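Long-range contacts in acetylxylan esterase / glucomannan deacetylase (Cellvibrio japonicus, PDB 2WAA), which removes acetyl groups from acetylated xylan and glucomannan during the breakdown of plant cell wall polysaccharides: residues 51-56 and 116-121; 270-275 and 303-308. One frame throughout, in Å; residues are numbered along the deposited sequence.

Following the chain from the N terminus, contact 1 comes first. The chain runs out along strand 51-58, passes through a helix-free run that is largely strand, and returns antiparallel along 112-119, where contact 1 closes the excursion. Contact 2 opens later, in the esterase domain. The chain leaves strand 267-270 through 270-275, passes through helix 278-295 and strand 300-302, and comes back at 303-308. The two contacts therefore follow in series; they neither nest nor cross. Contact 1 joins neighbouring strands of an antiparallel sheet in the N-terminal domain. Contact 2 joins two loops that leave neighbouring strands of the parallel sheet. Their centres lie about 42 Å apart, on opposite sides of the chain's centre.

Contact 1: residues 51-56 and 116-121; sequences RLTAEM and QLTLTG
Strands 51-58 and 112-119 are antiparallel neighbours in the beta-sheet of the N-terminal domain of this family 2 carbohydrate esterase, and Arg-51 to Glu-55 run against Gln-116 to Thr-120. Thr-53 and Thr-118 form a hydrogen-bonded pair. Thr-53 N gives to Thr-118 O at 3.0 Å, and Thr-118 N gives back to Thr-53 O at 2.9 Å. At the next such pair, Thr-120 N reaches Arg-51 O at 2.8 Å with an almost straight N-H...O angle of 171°. The return bond, Arg-51 N to Thr-120 O, is weak. At the other end Glu-55 N binds Gln-116 O at 3.0 Å.

The sheet has two unlike faces here. Leu-52, Ala-54, Leu-117 and Leu-119 make an apolar one. Leu-52 CG stands anti to its own N (chi1 -175°), and the CD1 methyl reaches across to Leu-119 CB at 3.9 Å. Ala-54 CB faces the CD2 branch of Leu-117. The 3.3 Å between these carbons is doubtful evidence of tight packing, since Leu-117 has a second conformer. Phe-124 touches Leu-52, Leu-117 and Leu-119.

The face with Arg-51, Thr-53, Glu-55, Gln-116, Thr-118 and Thr-120 is more polar. Thr-53 and Thr-118 lie side by side; the Thr-118 hydroxyl is hydrogen-bonded to that of Thr-12. Thr-53 CG2 sits over the centre of the Arg-51 guanidinium, 3.6 Å above its plane. That group is held by a salt bridge from NE to Glu-87. Glu-55 and Gln-116 touch alongside through CG atoms 4.1 Å apart, their carboxylate and amide planes 85° apart. The Glu-55 carboxylate bonds to Thr-85 and Gln-83.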
# COMPACT_ATOMS: atom_id res chain seq x y z
N ARG A 51 -12.37 24.18 -11.60
CA ARG A 51 -10.94 23.88 -11.64
C ARG A 51 -10.48 23.52 -10.23
O ARG A 51 -10.96 24.08 -9.22
CB ARG A 51 -10.11 25.09 -12.17
CG ARG A 51 -8.64 24.76 -12.42
CD ARG A 51 -7.87 25.94 -13.10
NE ARG A 51 -6.57 25.47 -13.56
CZ ARG A 51 -5.42 26.01 -13.18
NH1 ARG A 51 -5.40 27.06 -12.38
NH2 ARG A 51 -4.27 25.49 -13.61
N LEU A 52 -9.57 22.54 -10.16
CA LEU A 52 -8.98 22.15 -8.88
C LEU A 52 -7.49 21.91 -9.08
O LEU A 52 -7.08 21.21 -10.04
CB LEU A 52 -9.67 20.91 -8.31
CG LEU A 52 -9.21 20.46 -6.90
CD1 LEU A 52 -9.68 21.46 -5.81
CD2 LEU A 52 -9.78 19.03 -6.63
N THR A 53 -6.66 22.54 -8.24
CA THR A 53 -5.22 22.37 -8.31
C THR A 53 -4.71 21.94 -6.93
O THR A 53 -5.35 22.20 -5.91
CB THR A 53 -4.41 23.64 -8.77
OG1 THR A 53 -4.54 24.68 -7.77
CG2 THR A 53 -4.91 24.15 -10.12
N ALA A 54 -3.54 21.31 -6.93
CA ALA A 54 -2.89 20.92 -5.68
C ALA A 54 -1.44 21.37 -5.68
O ALA A 54 -0.77 21.31 -6.72
CB ALA A 54 -2.94 19.43 -5.58
N GLU A 55 -0.93 21.77 -4.52
CA GLU A 55 0.50 22.06 -4.37
C GLU A 55 1.17 20.76 -3.88
O GLU A 55 0.84 20.27 -2.78
CB GLU A 55 0.70 23.15 -3.33
CG GLU A 55 0.14 24.51 -3.82
CD GLU A 55 0.71 24.92 -5.16
OE1 GLU A 55 1.94 24.89 -5.31
OE2 GLU A 55 -0.08 25.33 -6.04
N MET A 56 2.07 20.21 -4.68
CA MET A 56 2.69 18.94 -4.33
C MET A 56 4.18 18.99 -4.55
O MET A 56 4.69 19.88 -5.22
CB MET A 56 2.10 17.79 -5.16
CG MET A 56 0.58 17.78 -5.11
SD MET A 56 -0.11 16.29 -5.85
CE MET A 56 0.24 15.09 -4.55
N GLN A 116 -1.77 21.72 -0.09
CA GLN A 116 -3.09 22.39 -0.06
C GLN A 116 -3.73 22.25 -1.43
O GLN A 116 -3.05 21.90 -2.39
CB GLN A 116 -2.96 23.88 0.40
CG GLN A 116 -1.89 24.62 -0.28
CD GLN A 116 -1.61 26.08 0.27
OE1 GLN A 116 -0.88 26.81 -0.39
NE2 GLN A 116 -2.13 26.45 1.43
N LEU A 117 -5.05 22.43 -1.49
CA LEU A 117 -5.82 22.34 -2.74
C LEU A 117 -6.55 23.65 -2.92
O LEU A 117 -7.10 24.18 -1.92
CB LEU A 117 -6.89 21.25 -2.62
CG LEU A 117 -6.55 19.77 -2.44
CD1 LEU A 117 -7.84 18.92 -2.38
CD2 LEU A 117 -5.62 19.32 -3.59
N THR A 118 -6.62 24.14 -4.16
CA THR A 118 -7.37 25.35 -4.47
C THR A 118 -8.48 25.00 -5.49
O THR A 118 -8.20 24.55 -6.59
CB THR A 118 -6.49 26.44 -5.06
OG1 THR A 118 -5.54 26.89 -4.08
CG2 THR A 118 -7.40 27.66 -5.51
N LEU A 119 -9.74 25.23 -5.09
CA LEU A 119 -10.91 24.99 -5.93
C LEU A 119 -11.36 26.33 -6.46
O LEU A 119 -11.55 27.29 -5.68
CB LEU A 119 -12.05 24.45 -5.06
CG LEU A 119 -13.42 24.29 -5.78
CD1 LEU A 119 -13.33 23.21 -6.85
CD2 LEU A 119 -14.59 23.93 -4.77
N THR A 120 -11.57 26.39 -7.77
CA THR A 120 -12.21 27.55 -8.38
C THR A 120 -13.66 27.12 -8.53
O THR A 120 -13.95 26.11 -9.22
CB THR A 120 -11.59 27.89 -9.72
OG1 THR A 120 -10.22 28.24 -9.53
CG2 THR A 120 -12.32 29.10 -10.37
N GLY A 121 -14.59 27.80 -7.87
CA GLY A 121 -15.96 27.27 -7.86
C GLY A 121 -16.68 27.68 -6.64
O GLY A 121 -16.50 28.78 -6.16

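Contact 2: residues 270-275 and 303-308; sequences LTEGAI and ASSSHH
The backbones of 270-275 and 303-308 run almost parallel, 8° apart end to end, and two backbone bonds join them: Ala-303 N to Leu-270 O at 3.2 Å and His-308 N to Ala-274 O at 2.9 Å. The second donor lies in the carbonyl plane, on a lone pair of Ala-274 O. The same oxygen takes a weak, bent bond from His-307 ND1 at 3.1 Å. With CG of His-307 anti to the backbone N (chi1 164°), the ring turns back toward the other loop. Ile-275 O lies at the edge of this ring, near its plane.

Ala-274 CB meets the edge of the other imidazole, in its plane, at His-308 CD2, 3.9 Å away. Met-325 of helix 319-337 touches both residues.

These loops follow adjacent parallel strands, 267-270 and 300-302, of the alpha/beta SGNH-hydrolase fold. Ile-275 brings the first loop to the active site: its side chain is about 4 Å from that of His-316, a probable charge-relay residue. It is about 5 Å from that of Ser-141, the likely nucleophile. A bound acetate ion, probably from the crystallisation liquor, lies about as close to Ile-275 as His-316 does.

Nearer the strand ends the side-chain bonds are weak. Thr-271 OG1 gives to Ala-303 O at 3.3 Å. Ser-305 OG gives to Glu-272 OE2 at 3.5 Å. The Glu-272 chain bends at chi2 (-87°), which curls its carboxylate back toward 303-308. Tyr-302 bonds to OE1. Lys-281 forms a salt bridge with OE2, beside the weak bond from Ser-305, so both oxygens of this buried residue are satisfied.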
# COMPACT_ATOMS: atom_id res chain seq x y z
N LEU A 270 -1.77 -15.49 7.03
CA LEU A 270 -0.40 -15.57 6.61
C LEU A 270 -0.33 -16.24 5.26
O LEU A 270 -1.08 -17.18 4.98
CB LEU A 270 0.45 -16.39 7.61
CG LEU A 270 0.27 -15.96 9.07
CD1 LEU A 270 1.16 -16.78 9.98
CD2 LEU A 270 0.62 -14.50 9.17
N THR A 271 0.55 -15.76 4.41
CA THR A 271 0.71 -16.41 3.10
C THR A 271 2.16 -16.27 2.64
O THR A 271 2.84 -15.30 3.00
CB THR A 271 -0.27 -15.76 2.04
OG1 THR A 271 -0.03 -16.40 0.79
CG2 THR A 271 0.06 -14.33 1.84
N GLU A 272 2.65 -17.24 1.87
CA GLU A 272 4.06 -17.21 1.43
C GLU A 272 4.32 -16.27 0.25
O GLU A 272 5.44 -16.02 -0.10
CB GLU A 272 4.54 -18.63 1.07
CG GLU A 272 3.95 -19.23 -0.20
CD GLU A 272 2.62 -19.95 0.01
OE1 GLU A 272 1.94 -19.75 1.03
OE2 GLU A 272 2.24 -20.73 -0.89
N GLY A 273 3.27 -15.82 -0.40
CA GLY A 273 3.45 -14.94 -1.54
C GLY A 273 3.67 -15.70 -2.86
O GLY A 273 3.74 -16.95 -2.91
N ALA A 274 3.80 -14.92 -3.93
CA ALA A 274 3.80 -15.48 -5.28
C ALA A 274 5.15 -15.74 -5.91
O ALA A 274 5.21 -16.39 -6.95
CB ALA A 274 3.03 -14.54 -6.21
N ILE A 275 6.22 -15.15 -5.38
CA ILE A 275 7.52 -15.27 -6.07
C ILE A 275 8.23 -16.61 -5.76
O ILE A 275 8.76 -17.24 -6.69
CB ILE A 275 8.46 -14.07 -5.75
CG1 ILE A 275 7.89 -12.82 -6.46
CG2 ILE A 275 9.84 -14.37 -6.25
CD1 ILE A 275 8.63 -11.55 -6.09
N ALA A 303 -3.66 -18.76 3.93
CA ALA A 303 -4.24 -18.83 2.60
C ALA A 303 -3.18 -19.36 1.64
O ALA A 303 -2.05 -18.90 1.67
CB ALA A 303 -4.69 -17.44 2.14
N SER A 304 -3.54 -20.32 0.80
CA SER A 304 -2.55 -20.87 -0.12
C SER A 304 -2.49 -20.02 -1.38
O SER A 304 -3.44 -19.31 -1.75
CB SER A 304 -2.91 -22.33 -0.50
OG SER A 304 -4.22 -22.42 -1.04
N SER A 305 -1.41 -20.14 -2.12
CA SER A 305 -1.39 -19.40 -3.37
C SER A 305 -0.51 -20.07 -4.38
O SER A 305 0.26 -20.97 -4.04
CB SER A 305 -0.82 -18.06 -3.10
OG SER A 305 0.42 -18.27 -2.49
N SER A 306 -0.66 -19.61 -5.62
CA SER A 306 0.10 -20.14 -6.72
C SER A 306 1.37 -19.35 -6.81
O SER A 306 1.39 -18.17 -6.49
CB SER A 306 -0.66 -19.95 -8.04
OG SER A 306 -1.77 -20.84 -8.08
N HIS A 307 2.39 -19.96 -7.37
CA HIS A 307 3.55 -19.19 -7.84
C HIS A 307 3.22 -18.49 -9.15
O HIS A 307 2.60 -19.09 -10.04
CB HIS A 307 4.71 -20.18 -8.05
CG HIS A 307 5.84 -19.61 -8.87
ND1 HIS A 307 6.71 -18.67 -8.38
CD2 HIS A 307 6.30 -19.95 -10.11
CE1 HIS A 307 7.64 -18.41 -9.30
NE2 HIS A 307 7.41 -19.17 -10.35
N HIS A 308 3.61 -17.22 -9.28
CA HIS A 308 3.54 -16.53 -10.56
C HIS A 308 4.92 -16.13 -10.98
O HIS A 308 5.66 -15.56 -10.19
CB HIS A 308 2.62 -15.31 -10.45
CG HIS A 308 1.22 -15.70 -10.12
ND1 HIS A 308 0.32 -16.14 -11.08
CD2 HIS A 308 0.58 -15.81 -8.93
CE1 HIS A 308 -0.82 -16.46 -10.49
NE2 HIS A 308 -0.69 -16.27 -9.19